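Local atomic coordinates of alpha-glucosidase (Pseudoalteromonas sp. K8, PDB entry 5HQA), a protein that hydrolyses alpha-glucosides as a chloride-activated glycoside hydrolase of family 97, binding calcium close to its sugar pocket. Residues A[21-26]-A[31-36]. Sequence-based numbering, arbitrary orientation.
Sequences PSYSIS and TVINNS
The Tyr-23 ring lies against Ser-36, whose CB sits over one face, 3.9 Å from the ring centroid, in a CH-pi contact. With CG wedged between the backbone N and the carbonyl carbon (chi1 74°), the ring leans across the hairpin, and its CE2 also meets CG2 of Ile-33 at 4.0 Å. Ile-25 brings CG1 to the ring edge, in plane, and runs side by side with Ile-33, their CB atoms 3.9 Å apart. The ring hydroxyl reaches Glu-131 O on strand 122-134, while Ser-36 OG donates to the carbonyl O of Asn-34, two residues earlier in the chain (2.7 Å), and is also hydrogen-bonded to Ala-133 N. An alanine in place of Tyr-23 would probably leave a gap beside Ser-36 and Ile-33 and deprive Glu-131 O of its hydroxyl partner. Beneath these side chains, Tyr-23 and Ser-36 exchange two backbone bonds. Val-32 and Ile-33 both face Ile-25 in a classic beta bulge, where Ile-25 O accepts from Val-32 N (2.9 Å) and Ile-33 N (3.1 Å), the latter in a straight line (180°). The hairpin of this N-terminal beta-sandwich region thus pairs an apolar, aromatic face, whose polar tips find partners on strand 122-134, with a face carrying the hydroxyls of Ser-24 and Ser-26.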
loop_
_atom_site.group_PDB
_atom_site.type_symbol
_atom_site.label_atom_id
_atom_site.label_comp_id
_atom_site.label_asym_id
_atom_site.label_seq_id
_atom_site.Cartn_x
_atom_site.Cartn_y
_atom_site.Cartn_z
ATOM N N PRO A 21 17.015 6.594 -27.600
ATOM C CA PRO A 21 17.647 6.692 -26.286
ATOM C C PRO A 21 17.356 5.437 -25.469
ATOM O O PRO A 21 16.308 4.808 -25.618
ATOM C CB PRO A 21 16.970 7.919 -25.675
ATOM C CG PRO A 21 16.673 8.783 -26.859
ATOM C CD PRO A 21 16.444 7.880 -28.040
ATOM N N SER A 22 18.291 5.062 -24.603
ATOM C CA SER A 22 18.106 3.844 -23.830
ATOM C C SER A 22 18.953 3.926 -22.569
ATOM O O SER A 22 19.846 4.771 -22.451
ATOM C CB SER A 22 18.471 2.598 -24.660
ATOM O OG SER A 22 19.850 2.618 -25.009
ATOM N N TYR A 23 18.658 3.039 -21.620
ATOM C CA TYR A 23 19.460 2.934 -20.412
ATOM C C TYR A 23 19.668 1.458 -20.093
ATOM O O TYR A 23 18.919 0.589 -20.546
ATOM C CB TYR A 23 18.804 3.665 -19.218
ATOM C CG TYR A 23 17.623 2.912 -18.662
ATOM C CD1 TYR A 23 16.380 2.977 -19.283
ATOM C CD2 TYR A 23 17.760 2.104 -17.541
ATOM C CE1 TYR A 23 15.297 2.259 -18.793
ATOM C CE2 TYR A 23 16.690 1.385 -17.046
ATOM C CZ TYR A 23 15.464 1.468 -17.672
ATOM O OH TYR A 23 14.409 0.746 -17.174
ATOM N N SER A 24 20.718 1.184 -19.322
ATOM C CA SER A 24 20.971 -0.142 -18.773
ATOM C C SER A 24 21.523 0.025 -17.365
ATOM O O SER A 24 21.992 1.101 -16.990
ATOM C CB SER A 24 21.944 -0.951 -19.650
ATOM O OG SER A 24 23.223 -0.340 -19.663
ATOM N N ILE A 25 21.447 -1.038 -16.569
ATOM C CA ILE A 25 21.839 -0.962 -15.164
ATOM C C ILE A 25 22.641 -2.200 -14.804
ATOM O O ILE A 25 22.235 -3.324 -15.121
ATOM C CB ILE A 25 20.618 -0.847 -14.230
ATOM C CG1 ILE A 25 19.741 0.354 -14.618
ATOM C CG2 ILE A 25 21.072 -0.766 -12.761
ATOM C CD1 ILE A 25 18.502 0.483 -13.769
ATOM N N SER A 26 23.767 -2.002 -14.131
ATOM C CA SER A 26 24.512 -3.098 -13.533
ATOM C C SER A 26 24.469 -3.001 -12.013
ATOM O O SER A 26 24.329 -1.915 -11.439
ATOM C CB SER A 26 25.967 -3.107 -14.003
ATOM O OG SER A 26 26.654 -1.973 -13.508
ATOM N N THR A 31 25.470 -6.858 -15.336
ATOM C CA THR A 31 24.275 -6.253 -15.914
ATOM C C THR A 31 23.023 -6.957 -15.404
ATOM O O THR A 31 22.899 -8.178 -15.521
ATOM C CB THR A 31 24.327 -6.337 -17.441
ATOM O OG1 THR A 31 25.547 -5.761 -17.909
ATOM C CG2 THR A 31 23.147 -5.596 -18.065
ATOM N N VAL A 32 22.094 -6.190 -14.833
ATOM C CA VAL A 32 20.807 -6.735 -14.436
ATOM C C VAL A 32 19.670 -6.213 -15.303
ATOM O O VAL A 32 18.680 -6.928 -15.495
ATOM C CB VAL A 32 20.515 -6.486 -12.938
ATOM C CG1 VAL A 32 21.484 -7.283 -12.092
ATOM C CG2 VAL A 32 20.623 -5.010 -12.586
ATOM N N ILE A 33 19.800 -5.010 -15.858
ATOM C CA ILE A 33 18.842 -4.448 -16.803
ATOM C C ILE A 33 19.600 -4.166 -18.097
ATOM O O ILE A 33 20.532 -3.349 -18.110
ATOM C CB ILE A 33 18.177 -3.168 -16.260
ATOM C CG1 ILE A 33 17.393 -3.453 -14.964
ATOM C CG2 ILE A 33 17.273 -2.520 -17.326
ATOM C CD1 ILE A 33 16.191 -4.355 -15.146
ATOM N N ASN A 34 19.226 -4.865 -19.171
ATOM C CA ASN A 34 19.838 -4.662 -20.473
ATOM C C ASN A 34 19.330 -3.360 -21.082
ATOM O O ASN A 34 18.445 -2.700 -20.535
ATOM C CB ASN A 34 19.524 -5.841 -21.390
ATOM C CG ASN A 34 20.265 -7.109 -20.996
ATOM O OD1 ASN A 34 21.355 -7.056 -20.434
ATOM N ND2 ASN A 34 19.677 -8.254 -21.301
ATOM N N ASN A 35 19.886 -2.995 -22.244
ATOM C CA ASN A 35 19.428 -1.826 -22.996
ATOM C C ASN A 35 17.908 -1.758 -23.012
ATOM O O ASN A 35 17.240 -2.685 -23.483
ATOM C CB ASN A 35 19.939 -1.874 -24.438
ATOM C CG ASN A 35 21.434 -1.758 -24.536
ATOM O OD1 ASN A 35 22.068 -1.040 -23.764
ATOM N ND2 ASN A 35 22.012 -2.470 -25.500
ATOM N N SER A 36 17.366 -0.655 -22.501
ATOM C CA SER A 36 15.930 -0.473 -22.335
ATOM C C SER A 36 15.530 0.861 -22.945
ATOM O O SER A 36 16.122 1.890 -22.613
ATOM C CB SER A 36 15.554 -0.512 -20.851
ATOM O OG SER A 36 15.908 -1.757 -20.268
HETATM O O HOH W 1 21.266 1.173 -23.253
#